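PDB 4BPS: chorismatase from Streptomyces hygroscopicus, which hydrolyses chorismate to pyruvate and a dihydroxycyclohexadiene carboxylic acid in the biosynthesis of the immunosuppressants FK506 and FK520. Local coordinates for residues E70-V75 against H295-V300; L240-T245 against R272-E277; G261-A266 against R310-A315. One frame throughout, in Å; residues are numbered along the deposited sequence.

Overall arrangement
Two of the contacts reach the mixed sheet that holds strands 239-249 and 296-300, and the third joins two helices beside it. Contacts 1 and 2 are buried; contact 3, about 19 Å from the centre of the chain to its own centre, is only partly so. In contact 1, strand 296-300 meets a strand of a separate sheet through a buried salt bridge. Contact 2 packs helix 259-274 on strand 239-249 with aliphatic groups alone, while contact 3 sets the same helix beside helix 306-314 through thiols, a valine and a bridging water. Contacts 1 and 3 touch where Val298 meets Cys313, and contacts 2 and 3 where Thr245 meets Ala266.

Contact 1 of 3, residues E70-V75 against H295-V300; sequences EAFTEV and HLKVYV
The strands bearing Phe72, Glu74 and Lys297 belong to different sheets and keep their backbones well apart, the CA atoms of the nearest pair, Glu74 and His295, lying 8.8 Å from each other, so long side chains must span the gap. Lys297 does so with bends at chi2 (141°) and chi3 (62°), which turn its ammonium group onto the glutamate. Lys297 NZ donates to Glu74 OE1 at 2.7 Å in a salt bridge, reaching the oxygen on its syn side but 31° out of the carboxylate plane. A water accepts from NZ of Lys297 and donates weakly to Glu74 OE2. Farther back, CG of Lys297 rests 4.0 Å from CZ of Phe72, at the ring's edge; this flat apolar residue, stacked on His44, suits the methylene part of the lysine. The buried charges have further partners: NZ also meets Glu340 and the Tyr140 hydroxyl, while Glu74 is bonded by His44 and Trp76. A methionine in place of Lys297 would probably leave the carboxylates of Glu74 and Glu340 buried without their shared positive mate. Such a buried ionic cluster joins the sheet of strand 72-77 to that of strand 296-300 in this YjgF-fold enzyme, the side chain of Lys297 lying about 8 Å from that of the catalytic Glu338.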
ATOM      1  N   GLU A  70     -14.513   3.354  12.912  1.00 11.02           N
ATOM      2  CA  GLU A  70     -13.254   3.599  12.220  1.00 10.63           C
ATOM      3  C   GLU A  70     -13.322   3.229  10.742  1.00  8.72           C
ATOM      4  O   GLU A  70     -12.328   3.371  10.014  1.00  9.85           O
ATOM      5  CB  GLU A  70     -12.133   2.820  12.911  1.00 12.09           C
ATOM      6  CG  GLU A  70     -11.834   3.459  14.239  1.00 14.01           C
ATOM      7  CD  GLU A  70     -11.000   2.606  15.162  1.00 14.13           C
ATOM      8  OE1 GLU A  70     -10.839   1.378  14.911  1.00 13.94           O
ATOM      9  OE2 GLU A  70     -10.492   3.184  16.157  1.00 15.00           O
ATOM     10  N   ALA A  71     -14.472   2.733  10.294  1.00  8.05           N
ATOM     11  CA  ALA A  71     -14.599   2.346   8.900  1.00  7.75           C
ATOM     12  C   ALA A  71     -14.596   3.578   8.022  1.00  7.69           C
ATOM     13  O   ALA A  71     -15.111   4.624   8.422  1.00  8.00           O
ATOM     14  CB  ALA A  71     -15.882   1.545   8.687  1.00  8.60           C
ATOM     15  N   PHE A  72     -14.027   3.466   6.822  1.00  7.09           N
ATOM     16  CA  PHE A  72     -14.073   4.555   5.849  1.00  7.00           C
ATOM     17  C   PHE A  72     -13.754   3.960   4.493  1.00  6.46           C
ATOM     18  O   PHE A  72     -13.299   2.809   4.397  1.00  7.09           O
ATOM     19  CB  PHE A  72     -13.071   5.690   6.199  1.00  7.01           C
ATOM     20  CG  PHE A  72     -11.645   5.345   5.889  1.00  6.85           C
ATOM     21  CD1 PHE A  72     -10.901   4.527   6.744  1.00  7.51           C
ATOM     22  CD2 PHE A  72     -11.038   5.821   4.740  1.00  6.83           C
ATOM     23  CE1 PHE A  72      -9.584   4.208   6.431  1.00  7.90           C
ATOM     24  CE2 PHE A  72      -9.737   5.507   4.422  1.00  7.76           C
ATOM     25  CZ  PHE A  72      -9.003   4.696   5.276  1.00  7.73           C
ATOM     26  N   THR A  73     -13.997   4.728   3.428  1.00  6.40           N
ATOM     27  CA  THR A  73     -13.680   4.288   2.076  1.00  6.55           C
ATOM     28  C   THR A  73     -12.494   5.064   1.522  1.00  5.66           C
ATOM     29  O   THR A  73     -12.446   6.310   1.546  1.00  6.57           O
ATOM     30  CB  THR A  73     -14.884   4.464   1.141  1.00  8.77           C
ATOM     31  OG1 THR A  73     -15.983   3.756   1.706  1.00 11.32           O
ATOM     32  CG2 THR A  73     -14.628   3.891  -0.252  1.00  9.38           C
ATOM     33  N   GLU A  74     -11.515   4.305   1.056  1.00  5.30           N
ATOM     34  CA  GLU A  74     -10.349   4.839   0.361  1.00  5.49           C
ATOM     35  C   GLU A  74     -10.675   4.817  -1.133  1.00  5.40           C
ATOM     36  O   GLU A  74     -10.857   3.746  -1.710  1.00  5.86           O
ATOM     37  CB  GLU A  74      -9.153   3.938   0.673  1.00  5.77           C
ATOM     38  CG  GLU A  74      -7.899   4.173  -0.142  1.00  6.32           C
ATOM     39  CD  GLU A  74      -6.831   3.139   0.153  1.00  6.06           C
ATOM     40  OE1 GLU A  74      -6.761   2.640   1.307  1.00  6.36           O
ATOM     41  OE2 GLU A  74      -6.045   2.804  -0.770  1.00  7.16           O
ATOM     42  N   VAL A  75     -10.766   5.996  -1.756  1.00  5.55           N
ATOM     43  CA  VAL A  75     -11.193   6.111  -3.144  1.00  6.48           C
ATOM     44  C   VAL A  75     -10.024   6.609  -3.992  1.00  6.53           C
ATOM     45  O   VAL A  75      -9.455   7.663  -3.706  1.00  7.14           O
ATOM     46  CB  VAL A  75     -12.385   7.084  -3.301  1.00  7.23           C
ATOM     47  CG1 VAL A  75     -12.910   7.027  -4.727  1.00  7.54           C
ATOM     48  CG2 VAL A  75     -13.511   6.770  -2.286  1.00  8.23           C
ATOM     49  N   HIS A 295      -3.638  12.040   3.057  1.00  5.96           N
ATOM     50  CA  HIS A 295      -4.284  10.738   2.882  1.00  5.74           C
ATOM     51  C   HIS A 295      -3.452   9.636   3.520  1.00  5.76           C
ATOM     52  O   HIS A 295      -3.070   8.628   2.911  1.00  6.15           O
ATOM     53  CB  HIS A 295      -4.662  10.496   1.419  1.00  6.04           C
ATOM     54  CG  HIS A 295      -5.641  11.520   0.952  1.00  6.50           C
ATOM     55  ND1 HIS A 295      -5.253  12.641   0.248  1.00  7.34           N
ATOM     56  CD2 HIS A 295      -6.965  11.674   1.223  1.00  7.39           C
ATOM     57  CE1 HIS A 295      -6.308  13.423   0.078  1.00  8.04           C
ATOM     58  NE2 HIS A 295      -7.359  12.861   0.654  1.00  8.15           N
ATOM     59  N   LEU A 296      -3.200   9.849   4.802  1.00  5.73           N
ATOM     60  CA  LEU A 296      -2.413   8.922   5.597  1.00  5.74           C
ATOM     61  C   LEU A 296      -3.278   7.866   6.249  1.00  5.49           C
ATOM     62  O   LEU A 296      -4.356   8.168   6.764  1.00  5.96           O
ATOM     63  CB  LEU A 296      -1.627   9.664   6.673  1.00  6.27           C
ATOM     64  CG  LEU A 296      -0.635  10.710   6.139  1.00  6.90           C
ATOM     65  CD1 LEU A 296      -1.176  12.130   6.262  1.00  7.08           C
ATOM     66  CD2 LEU A 296       0.688  10.589   6.875  1.00  7.52           C
ATOM     67  N   LYS A 297      -2.773   6.641   6.241  1.00  5.18           N
ATOM     68  CA  LYS A 297      -3.321   5.567   7.060  1.00  5.50           C
ATOM     69  C   LYS A 297      -2.275   5.193   8.094  1.00  5.02           C
ATOM     70  O   LYS A 297      -1.096   5.020   7.752  1.00  5.25           O
ATOM     71  CB  LYS A 297      -3.732   4.362   6.216  1.00  6.26           C
ATOM     72  CG  LYS A 297      -4.978   4.694   5.371  1.00  7.13           C
ATOM     73  CD  LYS A 297      -4.945   4.120   3.974  1.00  7.36           C
ATOM     74  CE  LYS A 297      -4.893   2.634   4.007  1.00  6.92           C
ATOM     75  NZ  LYS A 297      -4.496   2.075   2.654  1.00  6.70           N
ATOM     76  N   VAL A 298      -2.721   5.085   9.340  1.00  4.73           N
ATOM     77  CA  VAL A 298      -1.863   4.801  10.474  1.00  5.28           C
ATOM     78  C   VAL A 298      -2.371   3.486  11.088  1.00  4.77           C
ATOM     79  O   VAL A 298      -3.477   3.453  11.627  1.00  6.06           O
ATOM     80  CB  VAL A 298      -1.906   5.962  11.502  1.00  6.09           C
ATOM     81  CG1 VAL A 298      -1.015   5.628  12.703  1.00  6.87           C
ATOM     82  CG2 VAL A 298      -1.469   7.269  10.855  1.00  6.90           C
ATOM     83  N   TYR A 299      -1.578   2.429  10.938  1.00  4.92           N
ATOM     84  CA  TYR A 299      -1.957   1.112  11.414  1.00  5.16           C
ATOM     85  C   TYR A 299      -1.372   0.909  12.788  1.00  5.17           C
ATOM     86  O   TYR A 299      -0.173   1.158  12.981  1.00  5.51           O
ATOM     87  CB  TYR A 299      -1.398   0.062  10.471  1.00  5.62           C
ATOM     88  CG  TYR A 299      -1.743   0.245   9.005  1.00  5.23           C
ATOM     89  CD1 TYR A 299      -3.011  -0.071   8.513  1.00  5.79           C
ATOM     90  CD2 TYR A 299      -0.784   0.689   8.086  1.00  5.90           C
ATOM     91  CE1 TYR A 299      -3.311   0.042   7.158  1.00  5.90           C
ATOM     92  CE2 TYR A 299      -1.067   0.808   6.726  1.00  5.45           C
ATOM     93  CZ  TYR A 299      -2.341   0.474   6.270  1.00  5.49           C
ATOM     94  OH  TYR A 299      -2.669   0.540   4.940  1.00  6.12           O
ATOM     95  N   VAL A 300      -2.205   0.486  13.745  1.00  5.41           N
ATOM     96  CA  VAL A 300      -1.787   0.383  15.139  1.00  5.33           C
ATOM     97  C   VAL A 300      -2.180  -0.978  15.676  1.00  5.23           C
ATOM     98  O   VAL A 300      -3.350  -1.380  15.600  1.00  5.34           O
ATOM     99  CB  VAL A 300      -2.457   1.480  16.004  1.00  5.91           C
ATOM    100  CG1 VAL A 300      -1.966   1.413  17.433  1.00  6.66           C
ATOM    101  CG2 VAL A 300      -2.169   2.888  15.408  1.00  6.81           C
TER
HETATM  102  O   HOH W   1      -3.837   4.393   0.487  1.00 26.58           O

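Contact 2 of 3, residues L240-T245 against R272-E277; sequences LFISAT and RVIGAE
Ile274 presses one methyl, CG2, against two side chains of the strand. CG2 of Ile274 lies 3.6 Å from CD2 of Leu240 and equally far from CD1 of Ile242. CB of Ile274 also touches Leu240, approaching CD2 to 3.9 Å, and CG1 of Ile242 flanks the shared methyl. The side chains of Ile242 and Ile274 cross at about a right angle. With CG1 of Ile274 placed between its backbone N and carbonyl carbon (chi1 72°), CG2 is the branch turned to the strand. Branched aliphatic residues suit this place because they fill a buried interface and bring no side-chain polar atom that needs a partner. Val293, from a loop, touches both isoleucines. Gly275, next in the chain, occupies the N-cap position of helix 276-281. Along the strand, Thr245 OG1 donates to Ser243 O at 2.8 Å from above the carbonyl plane, and Ser243 OG bonds to Ala227 O and Ala179 N, close to Ala244 of the ligand pocket. Strand 239-249 runs between strands 229-232 and 337-343, pairing with both through its backbone; Val273 and Ile274 lie over it, with helix 276-281 following in the chain.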
ATOM      1  N   LEU A 240       3.960  11.551  -5.199  1.00  5.43           N
ATOM      2  CA  LEU A 240       4.915  10.785  -4.405  1.00  5.55           C
ATOM      3  C   LEU A 240       4.147   9.856  -3.468  1.00  5.60           C
ATOM      4  O   LEU A 240       3.507  10.308  -2.532  1.00  7.02           O
ATOM      5  CB  LEU A 240       5.796  11.747  -3.620  1.00  6.71           C
ATOM      6  CG  LEU A 240       6.935  11.126  -2.806  1.00  8.39           C
ATOM      7  CD1 LEU A 240       7.881  10.312  -3.675  1.00  8.75           C
ATOM      8  CD2 LEU A 240       7.688  12.281  -2.128  1.00  9.83           C
ATOM      9  N   PHE A 241       4.183   8.557  -3.751  1.00  5.24           N
ATOM     10  CA  PHE A 241       3.515   7.561  -2.916  1.00  5.36           C
ATOM     11  C   PHE A 241       4.519   7.006  -1.911  1.00  5.35           C
ATOM     12  O   PHE A 241       5.587   6.519  -2.314  1.00  6.10           O
ATOM     13  CB  PHE A 241       3.005   6.410  -3.783  1.00  6.02           C
ATOM     14  CG  PHE A 241       2.017   6.841  -4.838  1.00  6.83           C
ATOM     15  CD1 PHE A 241       0.831   7.461  -4.487  1.00  9.26           C
ATOM     16  CD2 PHE A 241       2.277   6.648  -6.183  1.00  8.40           C
ATOM     17  CE1 PHE A 241      -0.088   7.867  -5.464  1.00 10.81           C
ATOM     18  CE2 PHE A 241       1.365   7.046  -7.169  1.00  9.10           C
ATOM     19  CZ  PHE A 241       0.176   7.631  -6.805  1.00  9.27           C
ATOM     20  N   ILE A 242       4.199   7.083  -0.615  1.00  5.08           N
ATOM     21  CA  ILE A 242       5.108   6.624   0.424  1.00  5.21           C
ATOM     22  C   ILE A 242       4.603   5.272   0.930  1.00  4.92           C
ATOM     23  O   ILE A 242       3.418   5.121   1.242  1.00  5.17           O
ATOM     24  CB  ILE A 242       5.200   7.634   1.570  1.00  5.94           C
ATOM     25  CG1 ILE A 242       5.511   9.051   1.051  1.00  6.79           C
ATOM     26  CG2 ILE A 242       6.265   7.170   2.574  1.00  6.58           C
ATOM     27  CD1 ILE A 242       5.061  10.137   1.985  1.00  8.33           C
ATOM     28  N   SER A 243       5.500   4.299   1.010  1.00  4.72           N
ATOM     29  CA  SER A 243       5.158   2.975   1.542  1.00  4.96           C
ATOM     30  C   SER A 243       4.674   3.062   2.973  1.00  4.70           C
ATOM     31  O   SER A 243       4.954   4.042   3.676  1.00  4.95           O
ATOM     32  CB  SER A 243       6.393   2.089   1.503  1.00  4.92           C
ATOM     33  OG  SER A 243       6.708   1.825   0.154  1.00  4.93           O
ATOM     34  N   ALA A 244       3.995   2.005   3.427  1.00  4.86           N
ATOM     35  CA  ALA A 244       3.836   1.825   4.866  1.00  5.29           C
ATOM     36  C   ALA A 244       5.235   1.837   5.474  1.00  4.56           C
ATOM     37  O   ALA A 244       6.131   1.119   5.006  1.00  4.90           O
ATOM     38  CB  ALA A 244       3.136   0.525   5.151  1.00  5.74           C
ATOM     39  N   THR A 245       5.413   2.669   6.499  1.00  4.50           N
ATOM     40  CA  THR A 245       6.722   2.974   7.072  1.00  5.01           C
ATOM     41  C   THR A 245       6.709   2.662   8.570  1.00  4.57           C
ATOM     42  O   THR A 245       5.803   3.114   9.277  1.00  4.83           O
ATOM     43  CB  THR A 245       7.039   4.456   6.820  1.00  5.26           C
ATOM     44  OG1 THR A 245       7.001   4.731   5.409  1.00  5.30           O
ATOM     45  CG2 THR A 245       8.446   4.802   7.340  1.00  6.29           C
ATOM     46  N   ARG A 272      12.577  11.405   6.036  1.00  5.79           N
ATOM     47  CA  ARG A 272      13.860  11.228   5.360  1.00  6.50           C
ATOM     48  C   ARG A 272      13.647  10.837   3.901  1.00  6.38           C
ATOM     49  O   ARG A 272      14.336  11.334   3.008  1.00  6.95           O
ATOM     50  CB  ARG A 272      14.731  10.190   6.069  1.00  7.61           C
ATOM     51  CG  ARG A 272      16.168  10.254   5.573  1.00  9.61           C
ATOM     52  CD  ARG A 272      17.086   9.204   6.176  1.00 10.77           C
ATOM     53  NE  ARG A 272      16.976   9.261   7.618  1.00 13.11           N
ATOM     54  CZ  ARG A 272      16.277   8.403   8.343  1.00 14.48           C
ATOM     55  NH1 ARG A 272      16.161   8.583   9.648  1.00 17.41           N
ATOM     56  NH2 ARG A 272      15.689   7.360   7.778  1.00 15.11           N
ATOM     57  N   VAL A 273      12.694   9.948   3.646  1.00  5.51           N
ATOM     58  CA  VAL A 273      12.458   9.436   2.313  0.52  5.89           C
ATOM     59  C   VAL A 273      12.051  10.553   1.362  1.00  5.83           C
ATOM     60  O   VAL A 273      12.443  10.582   0.199  1.00  6.35           O
ATOM     61  CB  VAL A 273      11.368   8.357   2.373  0.52  6.13           C
ATOM     62  CG1 VAL A 273      10.808   8.063   1.004  0.52  6.66           C
ATOM     63  CG2 VAL A 273      11.940   7.107   2.988  0.52  6.47           C
ATOM     64  N   ILE A 274      11.220  11.470   1.867  1.00  5.95           N
ATOM     65  CA  ILE A 274      10.661  12.545   1.031  1.00  6.47           C
ATOM     66  C   ILE A 274      11.468  13.848   1.075  1.00  6.65           C
ATOM     67  O   ILE A 274      11.086  14.823   0.423  1.00  7.63           O
ATOM     68  CB  ILE A 274       9.174  12.827   1.392  1.00  7.13           C
ATOM     69  CG1 ILE A 274       9.067  13.549   2.754  1.00  7.78           C
ATOM     70  CG2 ILE A 274       8.369  11.526   1.323  1.00  8.42           C
ATOM     71  CD1 ILE A 274       7.640  13.840   3.221  1.00  9.19           C
ATOM     72  N   GLY A 275      12.576  13.864   1.809  1.00  7.31           N
ATOM     73  CA  GLY A 275      13.362  15.072   1.978  1.00  8.01           C
ATOM     74  C   GLY A 275      14.101  15.467   0.723  1.00  7.95           C
ATOM     75  O   GLY A 275      14.414  14.630  -0.117  1.00  8.24           O
ATOM     76  N   ALA A 276      14.401  16.757   0.629  1.00  8.34           N
ATOM     77  CA  ALA A 276      15.013  17.350  -0.551  1.00  8.68           C
ATOM     78  C   ALA A 276      16.235  16.581  -1.045  1.00  7.94           C
ATOM     79  O   ALA A 276      16.330  16.314  -2.247  1.00  8.64           O
ATOM     80  CB  ALA A 276      15.394  18.807  -0.272  1.00 10.03           C
ATOM     81  N   GLU A 277      17.165  16.257  -0.157  1.00  7.27           N
ATOM     82  CA  GLU A 277      18.397  15.674  -0.629  1.00  7.56           C
ATOM     83  C   GLU A 277      18.196  14.225  -1.049  1.00  7.55           C
ATOM     84  O   GLU A 277      18.821  13.790  -2.014  1.00  8.57           O
ATOM     85  CB  GLU A 277      19.509  15.822   0.422  1.00  8.78           C
ATOM     86  CG  GLU A 277      20.856  15.241   0.037  1.00  9.79           C
ATOM     87  CD  GLU A 277      21.498  15.854  -1.175  1.00 11.29           C
ATOM     88  OE1 GLU A 277      21.086  16.935  -1.631  1.00 12.08           O
ATOM     89  OE2 GLU A 277      22.472  15.239  -1.677  1.00 12.17           O
TER

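Contact 3 of 3, residues G261-A266 against R310-A315; sequences GQCEVA and RRVCAA
Cys263 and Val312 bring together two neighbouring helices of the alpha+beta YjgF-type fold. Helix 306-314 is the connecting helix of a beta-alpha-beta crossover between the parallel strands 296-300 and 323-327; helix 259-274 lies beside it. The segment axes approach to 9.9 Å and run in broadly the same direction, crossing at -31°, and CA atoms come closest at Cys263 and Val312.

Cys263 can be followed outward. CB of Cys263 already grazes the valine, 4.1 Å from CG1 of Val312. The thiol lies anti to the backbone N (chi1 -170°), a torsion that carries it across to the other helix, where Cys263 SG meets CG1 of Val312 at 3.7 Å. Cys263 SG also touches the SG of Cys313, again at 3.7 Å, a distance of van der Waals contact and much too long for a disulfide. A small, polarisable thiol suits this buried place between helices, and Cys263 packs against Val337 of the underlying sheet as well.

On the more exposed flank, Glu264 bends at chi2 (-76°) and brings its carboxylate to the same valine methyl, OE2 lying 3.6 Å from CG1 of Val312. An acidic residue fits here because this partly exposed side supplies polar partners: OE1 forms a salt bridge with Arg316, just beyond the second segment. OE2 has a different mate, a water that donates to Glu264 OE2 at 2.7 Å and to the backbone oxygen Val312 O at 3.0 Å, bridging the two helices.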
ATOM      1  N   GLY A 261       7.965   5.679  20.633  1.00  5.62           N
ATOM      2  CA  GLY A 261       9.253   5.714  19.971  1.00  6.17           C
ATOM      3  C   GLY A 261       9.211   5.142  18.557  1.00  5.45           C
ATOM      4  O   GLY A 261       9.773   5.716  17.617  1.00  6.05           O
ATOM      5  N   GLN A 262       8.505   4.019  18.370  1.00  5.21           N
ATOM      6  CA  GLN A 262       8.360   3.468  17.025  1.00  5.24           C
ATOM      7  C   GLN A 262       7.644   4.447  16.113  1.00  5.07           C
ATOM      8  O   GLN A 262       8.016   4.589  14.945  1.00  5.23           O
ATOM      9  CB  GLN A 262       7.646   2.118  17.005  1.00  5.14           C
ATOM     10  CG  GLN A 262       8.482   0.990  17.610  1.00  5.46           C
ATOM     11  CD  GLN A 262       7.915  -0.371  17.310  1.00  5.42           C
ATOM     12  OE1 GLN A 262       7.000  -0.546  16.496  1.00  5.49           O
ATOM     13  NE2 GLN A 262       8.455  -1.373  17.963  1.00  6.52           N
ATOM     14  N   CYS A 263       6.604   5.118  16.617  1.00  5.23           N
ATOM     15  CA  CYS A 263       5.847   6.048  15.779  1.00  5.48           C
ATOM     16  C   CYS A 263       6.747   7.245  15.393  1.00  5.32           C
ATOM     17  O   CYS A 263       6.728   7.698  14.238  1.00  5.59           O
ATOM     18  CB  CYS A 263       4.614   6.506  16.536  1.00  5.87           C
ATOM     19  SG  CYS A 263       3.437   7.433  15.504  1.00  6.63           S
ATOM     20  N   GLU A 264       7.541   7.740  16.356  1.00  5.42           N
ATOM     21  CA  GLU A 264       8.455   8.848  16.060  1.00  5.76           C
ATOM     22  C   GLU A 264       9.479   8.446  14.988  1.00  5.53           C
ATOM     23  O   GLU A 264       9.761   9.231  14.079  1.00  5.73           O
ATOM     24  CB  GLU A 264       9.154   9.315  17.330  1.00  6.35           C
ATOM     25  CG  GLU A 264       8.229   9.967  18.362  1.00  8.02           C
ATOM     26  CD  GLU A 264       7.799  11.396  18.033  1.00 11.25           C
ATOM     27  OE1 GLU A 264       8.158  11.909  16.968  1.00 15.25           O
ATOM     28  OE2 GLU A 264       7.072  12.002  18.847  1.00 12.25           O
ATOM     29  N   VAL A 265      10.045   7.241  15.089  1.00  5.64           N
ATOM     30  CA  VAL A 265      11.008   6.792  14.096  1.00  5.98           C
ATOM     31  C   VAL A 265      10.340   6.537  12.742  1.00  5.68           C
ATOM     32  O   VAL A 265      10.915   6.818  11.694  1.00  5.78           O
ATOM     33  CB  VAL A 265      11.797   5.559  14.589  1.00  6.51           C
ATOM     34  CG1 VAL A 265      12.647   4.964  13.470  1.00  7.58           C
ATOM     35  CG2 VAL A 265      12.683   5.977  15.765  1.00  7.22           C
ATOM     36  N   ALA A 266       9.119   5.994  12.739  1.00  5.56           N
ATOM     37  CA  ALA A 266       8.386   5.811  11.491  1.00  5.54           C
ATOM     38  C   ALA A 266       8.214   7.155  10.792  1.00  5.40           C
ATOM     39  O   ALA A 266       8.438   7.286   9.584  1.00  5.62           O
ATOM     40  CB  ALA A 266       7.033   5.158  11.757  1.00  6.34           C
ATOM     41  N   ARG A 310      -2.340   8.548  17.852  1.00  7.13           N
ATOM     42  CA  ARG A 310      -3.049   9.680  17.268  1.00  8.08           C
ATOM     43  C   ARG A 310      -2.397  10.995  17.712  1.00  8.28           C
ATOM     44  O   ARG A 310      -2.196  11.898  16.892  1.00  8.29           O
ATOM     45  CB  ARG A 310      -4.522   9.671  17.672  1.00  8.83           C
ATOM     46  CG  ARG A 310      -5.342  10.677  16.878  1.00 10.34           C
ATOM     47  CD  ARG A 310      -6.829  10.661  17.270  1.00 13.45           C
ATOM     48  NE  ARG A 310      -7.457   9.343  17.077  1.00 17.80           N
ATOM     49  CZ  ARG A 310      -7.895   8.872  15.913  1.00 23.52           C
ATOM     50  NH1 ARG A 310      -7.803   9.611  14.812  1.00 25.58           N
ATOM     51  NH2 ARG A 310      -8.446   7.663  15.848  1.00 25.87           N
ATOM     52  N   ARG A 311      -2.055  11.080  18.998  1.00  8.06           N
ATOM     53  CA  ARG A 311      -1.492  12.307  19.546  1.00  9.10           C
ATOM     54  C   ARG A 311      -0.071  12.561  19.031  1.00  8.61           C
ATOM     55  O   ARG A 311       0.285  13.707  18.727  1.00  9.77           O
ATOM     56  CB  ARG A 311      -1.545  12.297  21.088  1.00 11.42           C
ATOM     57  CG  ARG A 311      -2.985  12.340  21.631  1.00 15.23           C
ATOM     58  CD  ARG A 311      -3.088  12.591  23.143  1.00 22.75           C
ATOM     59  NE  ARG A 311      -2.007  11.974  23.906  1.00 30.69           N
ATOM     60  CZ  ARG A 311      -2.077  10.782  24.493  1.00 35.58           C
ATOM     61  NH1 ARG A 311      -3.189  10.058  24.407  1.00 37.19           N
ATOM     62  NH2 ARG A 311      -1.029  10.311  25.169  1.00 36.13           N
ATOM     63  N   VAL A 312       0.743  11.516  18.916  1.00  8.37           N
ATOM     64  CA  VAL A 312       2.068  11.667  18.352  1.00  8.68           C
ATOM     65  C   VAL A 312       1.987  12.169  16.926  1.00  8.35           C
ATOM     66  O   VAL A 312       2.731  13.084  16.530  1.00  9.74           O
ATOM     67  CB  VAL A 312       2.846  10.326  18.403  1.00 10.01           C
ATOM     68  CG1 VAL A 312       4.139  10.427  17.613  1.00 11.02           C
ATOM     69  CG2 VAL A 312       3.130   9.905  19.844  1.00 11.06           C
ATOM     70  N   CYS A 313       1.090  11.580  16.148  1.00  7.94           N
ATOM     71  CA  CYS A 313       0.953  11.976  14.766  1.00  8.76           C
ATOM     72  C   CYS A 313       0.436  13.407  14.657  1.00  9.31           C
ATOM     73  O   CYS A 313       0.904  14.161  13.816  1.00  9.96           O
ATOM     74  CB  CYS A 313       0.036  11.014  14.012  1.00  8.98           C
ATOM     75  SG  CYS A 313       0.792   9.383  13.718  1.00  8.73           S
ATOM     76  N   ALA A 314      -0.540  13.775  15.482  1.00  9.36           N
ATOM     77  CA  ALA A 314      -1.128  15.105  15.430  1.00 10.29           C
ATOM     78  C   ALA A 314      -0.100  16.198  15.749  1.00  9.40           C
ATOM     79  O   ALA A 314      -0.269  17.347  15.337  1.00  9.72           O
ATOM     80  CB  ALA A 314      -2.299  15.204  16.376  1.00 11.35           C
ATOM     81  N   ALA A 315       0.959  15.868  16.487  1.00  8.39           N
ATOM     82  CA  ALA A 315       1.979  16.846  16.780  1.00  8.95           C
ATOM     83  C   ALA A 315       2.918  17.087  15.602  1.00  9.42           C
ATOM     84  O   ALA A 315       3.670  18.064  15.620  1.00 12.29           O
ATOM     85  CB  ALA A 315       2.796  16.397  18.002  1.00  9.94           C
TER
HETATM   86  O   HOH W   2       5.246  13.877  18.030  1.00 16.04           O